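Local coordinates for 3-hydroxyadipyl-CoA dehydrogenase (Escherichia coli, PDB 3MOG), which catalyses the NAD-dependent oxidation of 3-hydroxyadipyl-CoA to 3-oxoadipyl-CoA in the phenylacetate degradation pathway, at residues E97-L102 with T126-E131; P197-A202 with E232-I237; P340-D345 with V352-A357. One frame throughout, in Å; residues are numbered along the deposited sequence.

Contact 1: residues E97-L102 with T126-E131; sequences EVKKAL and TAIAAE
Two bends in the Lys100 chain, at chi3 (71°) and chi4 (64°), curl its ammonium over the end of helix 125-128 to reach Ala127 and Glu131. Glu131 meets it with CG anti to its own carbonyl carbon (chi1 -50°), and the two side chains join in a salt bridge that is long and weak as a hydrogen bond, Lys100 NZ to Glu131 OE2 3.3 Å. A second weak bond runs from Lys100 NZ to the carbonyl of Ala127, 3.5 Å from NZ to O. A water completes the network: it accepts from Lys100 NZ at 3.0 Å, donates to Ile128 O at 2.7 Å and takes the N-H of Glu131 at 3.0 Å. Lys100 thus meets Ala127 O directly and Ile128 O and Glu131 N through the water, where the short helix runs out. On the buried side Lys99 CD touches Ile128 CD1 at 4.1 Å, while Lys99 NZ continues to a salt bridge with Glu94. Both segments belong to the NAD-binding Rossmann domain: helix 96-109 follows strand 87-90, Ile128 rests on Phe103 of that helix and on Thr118 of strand 115-118, and Ile270 of a second subunit packs on Ala127 and Ala130.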
loop_
_atom_site.group_PDB
_atom_site.type_symbol
_atom_site.label_atom_id
_atom_site.label_comp_id
_atom_site.label_asym_id
_atom_site.label_seq_id
_atom_site.Cartn_x
_atom_site.Cartn_y
_atom_site.Cartn_z
ATOM N N GLU C 97 26.113 5.202 -1.674
ATOM C CA GLU C 97 27.418 4.642 -1.291
ATOM C C GLU C 97 28.620 5.495 -1.735
ATOM O O GLU C 97 29.605 5.582 -1.014
ATOM C CB GLU C 97 27.561 3.177 -1.750
ATOM C CG GLU C 97 26.524 2.181 -1.175
ATOM C CD GLU C 97 26.314 2.277 0.351
ATOM O OE1 GLU C 97 25.135 2.217 0.781
ATOM O OE2 GLU C 97 27.306 2.405 1.116
ATOM N N VAL C 98 28.510 6.132 -2.900
ATOM C CA VAL C 98 29.505 7.114 -3.361
ATOM C C VAL C 98 29.624 8.306 -2.396
ATOM O O VAL C 98 30.730 8.663 -1.976
ATOM C CB VAL C 98 29.187 7.625 -4.787
ATOM C CG1 VAL C 98 30.296 8.533 -5.296
ATOM C CG2 VAL C 98 28.986 6.454 -5.754
ATOM N N LYS C 99 28.482 8.894 -2.029
ATOM C CA LYS C 99 28.447 10.040 -1.113
ATOM C C LYS C 99 29.005 9.707 0.256
ATOM O O LYS C 99 29.740 10.509 0.839
ATOM C CB LYS C 99 27.024 10.576 -0.961
ATOM C CG LYS C 99 26.632 11.546 -2.029
ATOM C CD LYS C 99 25.180 11.941 -1.896
ATOM C CE LYS C 99 24.812 12.931 -2.979
ATOM N NZ LYS C 99 23.507 12.587 -3.572
ATOM N N LYS C 100 28.654 8.521 0.758
ATOM C CA LYS C 100 29.141 8.048 2.056
ATOM C C LYS C 100 30.662 7.936 2.044
ATOM O O LYS C 100 31.325 8.365 2.994
ATOM C CB LYS C 100 28.498 6.713 2.427
ATOM C CG LYS C 100 27.092 6.833 3.026
ATOM C CD LYS C 100 26.396 5.460 3.190
ATOM C CE LYS C 100 27.006 4.597 4.293
ATOM N NZ LYS C 100 26.873 5.185 5.655
ATOM N N ALA C 101 31.195 7.395 0.944
ATOM C CA ALA C 101 32.644 7.320 0.708
ATOM C C ALA C 101 33.307 8.701 0.601
ATOM O O ALA C 101 34.381 8.922 1.166
ATOM C CB ALA C 101 32.942 6.481 -0.543
ATOM N N LEU C 102 32.660 9.620 -0.117
ATOM C CA LEU C 102 33.153 10.992 -0.253
ATOM C C LEU C 102 33.207 11.712 1.091
ATOM O O LEU C 102 34.213 12.344 1.414
ATOM C CB LEU C 102 32.303 11.782 -1.254
ATOM C CG LEU C 102 32.673 13.205 -1.704
ATOM C CD1 LEU C 102 34.176 13.418 -1.922
ATOM C CD2 LEU C 102 31.924 13.512 -2.988
ATOM N N THR C 126 20.835 12.097 7.166
ATOM C CA THR C 126 21.103 11.174 8.262
ATOM C C THR C 126 21.948 9.972 7.827
ATOM O O THR C 126 22.878 9.595 8.531
ATOM C CB THR C 126 19.775 10.709 8.902
ATOM O OG1 THR C 126 18.978 11.862 9.174
ATOM C CG2 THR C 126 20.020 9.969 10.211
ATOM N N ALA C 127 21.634 9.406 6.659
ATOM C CA ALA C 127 22.378 8.271 6.120
ATOM C C ALA C 127 23.751 8.674 5.590
ATOM O O ALA C 127 24.691 7.881 5.654
ATOM C CB ALA C 127 21.574 7.555 5.044
ATOM N N ILE C 128 23.855 9.896 5.059
ATOM C CA ILE C 128 25.144 10.455 4.637
ATOM C C ILE C 128 26.026 10.664 5.867
ATOM O O ILE C 128 27.200 10.279 5.870
ATOM C CB ILE C 128 24.966 11.791 3.858
ATOM C CG1 ILE C 128 24.377 11.522 2.479
ATOM C CG2 ILE C 128 26.301 12.545 3.705
ATOM C CD1 ILE C 128 23.688 12.735 1.868
ATOM N N ALA C 129 25.426 11.222 6.919
ATOM C CA ALA C 129 26.139 11.652 8.121
ATOM C C ALA C 129 26.373 10.536 9.124
ATOM O O ALA C 129 26.949 10.774 10.200
ATOM C CB ALA C 129 25.375 12.770 8.795
ATOM N N ALA C 130 25.919 9.337 8.763
ATOM C CA ALA C 130 25.839 8.188 9.669
ATOM C C ALA C 130 27.186 7.766 10.267
ATOM O O ALA C 130 27.327 7.688 11.488
ATOM C CB ALA C 130 25.150 6.997 8.962
ATOM N N GLU C 131 28.174 7.529 9.408
ATOM C CA GLU C 131 29.440 6.940 9.849
ATOM C C GLU C 131 30.584 7.952 9.930
ATOM O O GLU C 131 31.712 7.586 10.261
ATOM C CB GLU C 131 29.835 5.766 8.941
ATOM C CG GLU C 131 28.726 4.740 8.710
ATOM C CD GLU C 131 29.250 3.415 8.188
ATOM O OE1 GLU C 131 29.996 2.742 8.929
ATOM O OE2 GLU C 131 28.906 3.041 7.044
HETATM O O HOH W 1 28.103 7.847 6.452
#

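Contact 2: residues P197-A202 with E232-I237; sequences PYYSEA and ELTDLI
Tyr199 carries the contact with CD2, CE2 and CZ of its ring and its hydroxyl. Leu233 CD2 lies in the ring plane at the edge, 3.5 Å from Tyr199 OH and 3.7 Å from Tyr199 CE2. Thr234 CG2 approaches the same ring obliquely, 3.6 Å from Tyr199 CD2, and Ile237 CD1 reaches the phenol oxygen, 3.8 Å from Tyr199 OH, its side chain crossing the tyrosine at about a right angle. Leu233 CD2 also grazes the edge of Tyr198 at CE2, so one methyl serves both rings. Helices 196-207 and 230-237 belong to the all-helical C-terminal domain of the 3-hydroxyacyl-CoA dehydrogenase family; their axes pass 11.0 Å apart at 116°, a spacing bridged by the long aromatic side chain. With an alanine at Tyr199, Thr234 and Ile237 would probably lose the ring and hydroxyl they rest on, leaving Leu233 the looser touch of Tyr198 and a gap between the helices. Further out, Thr234 is turned with OG1 between its backbone N and carbonyl carbon (chi1 64°), which sends CG2 to the ring while OG1 bonds to Leu231 O. Tyr198 OH is tied to Met228 O, and Asn242 of helix 239-252 packs against both Tyr199 and Thr234.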
loop_
_atom_site.group_PDB
_atom_site.type_symbol
_atom_site.label_atom_id
_atom_site.label_comp_id
_atom_site.label_asym_id
_atom_site.label_seq_id
_atom_site.Cartn_x
_atom_site.Cartn_y
_atom_site.Cartn_z
ATOM N N PRO C 197 1.119 16.671 -5.819
ATOM C CA PRO C 197 -0.242 16.595 -6.418
ATOM C C PRO C 197 -0.514 17.544 -7.585
ATOM O O PRO C 197 -1.526 17.393 -8.279
ATOM C CB PRO C 197 -1.175 16.890 -5.244
ATOM C CG PRO C 197 -0.324 17.526 -4.206
ATOM C CD PRO C 197 1.066 17.024 -4.381
ATOM N N TYR C 198 0.385 18.500 -7.815
ATOM C CA TYR C 198 0.248 19.355 -8.980
ATOM C C TYR C 198 0.382 18.484 -10.232
ATOM O O TYR C 198 -0.400 18.629 -11.173
ATOM C CB TYR C 198 1.254 20.509 -8.964
ATOM C CG TYR C 198 1.045 21.515 -10.078
ATOM C CD1 TYR C 198 -0.170 22.183 -10.212
ATOM C CD2 TYR C 198 2.069 21.811 -10.988
ATOM C CE1 TYR C 198 -0.377 23.095 -11.231
ATOM C CE2 TYR C 198 1.874 22.727 -12.006
ATOM C CZ TYR C 198 0.644 23.360 -12.121
ATOM O OH TYR C 198 0.426 24.263 -13.116
ATOM N N TYR C 199 1.320 17.534 -10.203
ATOM C CA TYR C 199 1.517 16.636 -11.331
ATOM C C TYR C 199 0.508 15.509 -11.349
ATOM O O TYR C 199 -0.037 15.192 -12.401
ATOM C CB TYR C 199 2.946 16.090 -11.366
ATOM C CG TYR C 199 3.964 17.186 -11.273
ATOM C CD1 TYR C 199 4.765 17.312 -10.136
ATOM C CD2 TYR C 199 4.097 18.131 -12.291
ATOM C CE1 TYR C 199 5.686 18.317 -10.021
ATOM C CE2 TYR C 199 5.033 19.165 -12.185
ATOM C CZ TYR C 199 5.819 19.246 -11.044
ATOM O OH TYR C 199 6.747 20.246 -10.900
ATOM N N SER C 200 0.247 14.921 -10.188
ATOM C CA SER C 200 -0.534 13.687 -10.135
ATOM C C SER C 200 -2.040 13.876 -10.323
ATOM O O SER C 200 -2.727 12.960 -10.813
ATOM C CB SER C 200 -0.232 12.902 -8.855
ATOM O OG SER C 200 -0.736 13.564 -7.716
ATOM N N GLU C 201 -2.565 15.047 -9.963
ATOM C CA GLU C 201 -3.970 15.313 -10.320
ATOM C C GLU C 201 -4.212 15.384 -11.847
ATOM O O GLU C 201 -5.206 14.835 -12.351
ATOM C CB GLU C 201 -4.558 16.507 -9.560
ATOM C CG GLU C 201 -4.865 16.196 -8.076
ATOM C CD GLU C 201 -5.819 15.016 -7.881
ATOM O OE1 GLU C 201 -5.599 14.207 -6.955
ATOM O OE2 GLU C 201 -6.798 14.894 -8.644
ATOM N N ALA C 202 -3.270 15.989 -12.564
ATOM C CA ALA C 202 -3.283 16.038 -14.034
ATOM C C ALA C 202 -3.210 14.658 -14.718
ATOM O O ALA C 202 -3.989 14.376 -15.628
ATOM C CB ALA C 202 -2.165 16.871 -14.501
ATOM N N GLU C 232 2.635 20.195 -19.544
ATOM C CA GLU C 232 3.715 20.892 -20.240
ATOM C C GLU C 232 5.001 21.000 -19.395
ATOM O O GLU C 232 6.095 20.770 -19.911
ATOM C CB GLU C 232 3.255 22.271 -20.696
ATOM C CG GLU C 232 4.278 22.985 -21.560
ATOM C CD GLU C 232 3.787 24.307 -22.108
ATOM O OE1 GLU C 232 2.563 24.575 -22.039
ATOM O OE2 GLU C 232 4.637 25.073 -22.614
ATOM N N LEU C 233 4.867 21.341 -18.111
ATOM C CA LEU C 233 6.009 21.386 -17.189
ATOM C C LEU C 233 6.688 20.023 -17.035
ATOM O O LEU C 233 7.908 19.957 -16.972
ATOM C CB LEU C 233 5.606 21.942 -15.815
ATOM C CG LEU C 233 6.696 22.250 -14.777
ATOM C CD1 LEU C 233 7.557 23.419 -15.217
ATOM C CD2 LEU C 233 6.094 22.535 -13.414
ATOM N N THR C 234 5.924 18.935 -17.011
ATOM C CA THR C 234 6.570 17.609 -17.023
ATOM C C THR C 234 7.340 17.332 -18.327
ATOM O O THR C 234 8.402 16.700 -18.293
ATOM C CB THR C 234 5.605 16.436 -16.736
ATOM O OG1 THR C 234 4.622 16.323 -17.774
ATOM C CG2 THR C 234 4.917 16.608 -15.402
ATOM N N ASP C 235 6.808 17.807 -19.461
ATOM C CA ASP C 235 7.509 17.721 -20.759
ATOM C C ASP C 235 8.802 18.538 -20.756
ATOM O O ASP C 235 9.801 18.132 -21.338
ATOM C CB ASP C 235 6.607 18.165 -21.922
ATOM C CG ASP C 235 5.925 16.994 -22.641
ATOM O OD1 ASP C 235 5.928 15.866 -22.106
ATOM O OD2 ASP C 235 5.380 17.207 -23.756
ATOM N N LEU C 236 8.789 19.669 -20.061
ATOM C CA LEU C 236 9.964 20.529 -19.977
ATOM C C LEU C 236 10.961 20.144 -18.894
ATOM O O LEU C 236 12.130 20.497 -18.986
ATOM C CB LEU C 236 9.535 21.981 -19.798
ATOM C CG LEU C 236 9.729 22.845 -21.041
ATOM C CD1 LEU C 236 8.549 23.772 -21.238
ATOM C CD2 LEU C 236 11.045 23.630 -20.949
ATOM N N ILE C 237 10.502 19.458 -17.849
ATOM C CA ILE C 237 11.411 18.932 -16.833
ATOM C C ILE C 237 12.035 17.654 -17.392
ATOM O O ILE C 237 13.218 17.376 -17.180
ATOM C CB ILE C 237 10.699 18.694 -15.466
ATOM C CG1 ILE C 237 10.378 20.029 -14.786
ATOM C CG2 ILE C 237 11.576 17.873 -14.499
ATOM C CD1 ILE C 237 9.472 19.900 -13.564
#

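Contact 3: residues P340-D345 with V352-A357; sequences PVVVID and VTIAAA
The flat groups here are the peptide units on both sides of Val343 and Asp345, whose N-H and C=O groups bond to Ala355 and Thr353 of the opposite strand. Val343 N binds Ala355 O at 2.8 Å, and Ala355 N returns to Val343 O with the donor in the carbonyl plane. Two residues along, Asp345 N and Thr353 N each bond the other residue's carbonyl, both donors tilted 20° from the plane. At the far end Ala357 N reaches Val341 O, 3.2 Å away and nearly straight at 170°. Ile344 with Ile354, between the two hydrogen-bonded pairs, and Val342 with Ala356, beyond Val343 and Ala355, are non-hydrogen-bonded pairs, where alpha carbons approach carbonyls instead, as Ile354 CA does Val343 O at 3.1 Å.

On the face of Val342, Ile344, Ile354 and Ala356, the packing is mostly diagonal, with a looser direct contact of Ile344 CG1 and Ile354 CG2. Val342 CG1, anti to its backbone N (chi1 180°), presses on Ile354 CB at 3.8 Å, and the extended Ile344 puts CD1 3.5 Å from Val352 CG1. On the other face Asp345 and Thr353 lie side by side, Asp345 CB 3.3 Å from Thr353 OG1. The carboxylate of Asp345 turns to the backbone N-H groups of Leu389, Ile390 and Trp391, where helix 390-406 begins.

The two strands form an antiparallel beta hairpin in the reduced Rossmann-fold domain. Strand 320-324 bonds to the other side of 341-345, parallel to it, and strand 378-381 runs parallel beyond 351-356; helix 362-373 covers Ile344, Ile354 and Ala356, and helix 330-337 lies against Val343 and Ala357.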
loop_
_atom_site.group_PDB
_atom_site.type_symbol
_atom_site.label_atom_id
_atom_site.label_comp_id
_atom_site.label_asym_id
_atom_site.label_seq_id
_atom_site.Cartn_x
_atom_site.Cartn_y
_atom_site.Cartn_z
ATOM N N PRO C 340 -31.786 21.765 -14.137
ATOM C CA PRO C 340 -30.508 21.662 -14.817
ATOM C C PRO C 340 -29.412 22.325 -13.996
ATOM O O PRO C 340 -29.693 23.285 -13.270
ATOM C CB PRO C 340 -30.719 22.466 -16.107
ATOM C CG PRO C 340 -32.176 22.651 -16.228
ATOM C CD PRO C 340 -32.688 22.694 -14.838
ATOM N N VAL C 341 -28.183 21.811 -14.116
ATOM C CA VAL C 341 -27.037 22.297 -13.352
ATOM C C VAL C 341 -25.782 22.353 -14.220
ATOM O O VAL C 341 -25.452 21.397 -14.932
ATOM C CB VAL C 341 -26.771 21.437 -12.071
ATOM C CG1 VAL C 341 -25.512 21.888 -11.351
ATOM C CG2 VAL C 341 -27.928 21.510 -11.104
ATOM N N VAL C 342 -25.095 23.494 -14.177
ATOM C CA VAL C 342 -23.744 23.587 -14.700
ATOM C C VAL C 342 -22.776 23.756 -13.512
ATOM O O VAL C 342 -22.960 24.635 -12.663
ATOM C CB VAL C 342 -23.598 24.729 -15.743
ATOM C CG1 VAL C 342 -22.158 24.809 -16.280
ATOM C CG2 VAL C 342 -24.567 24.526 -16.889
ATOM N N VAL C 343 -21.774 22.885 -13.437
ATOM C CA VAL C 343 -20.727 23.007 -12.425
ATOM C C VAL C 343 -19.553 23.840 -12.980
ATOM O O VAL C 343 -19.094 23.598 -14.087
ATOM C CB VAL C 343 -20.270 21.614 -11.910
ATOM C CG1 VAL C 343 -18.888 21.670 -11.286
ATOM C CG2 VAL C 343 -21.280 21.073 -10.893
ATOM N N ILE C 344 -19.099 24.832 -12.220
ATOM C CA ILE C 344 -17.982 25.667 -12.646
ATOM C C ILE C 344 -16.768 25.521 -11.715
ATOM O O ILE C 344 -16.894 25.341 -10.499
ATOM C CB ILE C 344 -18.403 27.164 -12.814
ATOM C CG1 ILE C 344 -17.235 28.035 -13.245
ATOM C CG2 ILE C 344 -18.997 27.734 -11.535
ATOM C CD1 ILE C 344 -17.616 29.481 -13.488
ATOM N N ASP C 345 -15.596 25.601 -12.327
ATOM C CA ASP C 345 -14.315 25.466 -11.680
ATOM C C ASP C 345 -13.552 26.731 -12.011
ATOM O O ASP C 345 -13.026 26.872 -13.121
ATOM C CB ASP C 345 -13.609 24.269 -12.311
ATOM C CG ASP C 345 -12.301 23.924 -11.652
ATOM O OD1 ASP C 345 -11.410 23.405 -12.364
ATOM O OD2 ASP C 345 -12.168 24.138 -10.433
ATOM N N VAL C 352 -11.853 29.497 -17.365
ATOM C CA VAL C 352 -12.823 28.878 -16.477
ATOM C C VAL C 352 -13.222 27.522 -17.098
ATOM O O VAL C 352 -13.478 27.454 -18.310
ATOM C CB VAL C 352 -14.040 29.832 -16.366
ATOM C CG1 VAL C 352 -15.334 29.098 -16.160
ATOM C CG2 VAL C 352 -13.824 30.868 -15.283
ATOM N N THR C 353 -13.248 26.437 -16.312
ATOM C CA THR C 353 -13.839 25.193 -16.836
ATOM C C THR C 353 -15.242 24.923 -16.291
ATOM O O THR C 353 -15.584 25.337 -15.182
ATOM C CB THR C 353 -12.918 23.914 -16.778
ATOM O OG1 THR C 353 -12.814 23.412 -15.443
ATOM C CG2 THR C 353 -11.542 24.187 -17.330
ATOM N N ILE C 354 -16.063 24.260 -17.106
ATOM C CA ILE C 354 -17.454 23.969 -16.747
ATOM C C ILE C 354 -17.834 22.554 -17.163
ATOM O O ILE C 354 -17.194 21.960 -18.025
ATOM C CB ILE C 354 -18.489 24.972 -17.386
ATOM C CG1 ILE C 354 -18.628 24.742 -18.898
ATOM C CG2 ILE C 354 -18.142 26.439 -17.064
ATOM C CD1 ILE C 354 -19.958 25.181 -19.463
ATOM N N ALA C 355 -18.855 22.006 -16.517
ATOM C CA ALA C 355 -19.408 20.729 -16.933
ATOM C C ALA C 355 -20.890 20.817 -16.765
ATOM O O ALA C 355 -21.377 21.329 -15.749
ATOM C CB ALA C 355 -18.839 19.567 -16.105
ATOM N N ALA C 356 -21.600 20.352 -17.788
ATOM C CA ALA C 356 -23.054 20.303 -17.775
ATOM C C ALA C 356 -23.468 18.916 -17.340
ATOM O O ALA C 356 -22.826 17.935 -17.715
ATOM C CB ALA C 356 -23.588 20.572 -19.156
ATOM N N ALA C 357 -24.526 18.826 -16.542
ATOM C CA ALA C 357 -25.143 17.534 -16.285
ATOM C C ALA C 357 -25.671 16.985 -17.611
ATOM O O ALA C 357 -26.254 17.727 -18.406
ATOM C CB ALA C 357 -26.250 17.677 -15.285
#

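The three contacts follow one another along the chain, each in a different family domain. Contact 1 belongs to the NAD-binding Rossmann domain, contact 2 to the first helical C-terminal domain and contact 3 to the reduced Rossmann-fold domain. Contact 2 lies between the others, its centre 32 Å from that of contact 1 and 24 Å from that of contact 3; nearest atoms of contacts 2 and 3 are about 10 Å apart. Contacts 1 and 3 are on opposite sides of the chain's centre, 54 Å apart between centres. Helix 390-406 relates the last two: its start holds Asp345 of contact 3, and Thr393 and Ile397 touch Tyr198 of contact 2.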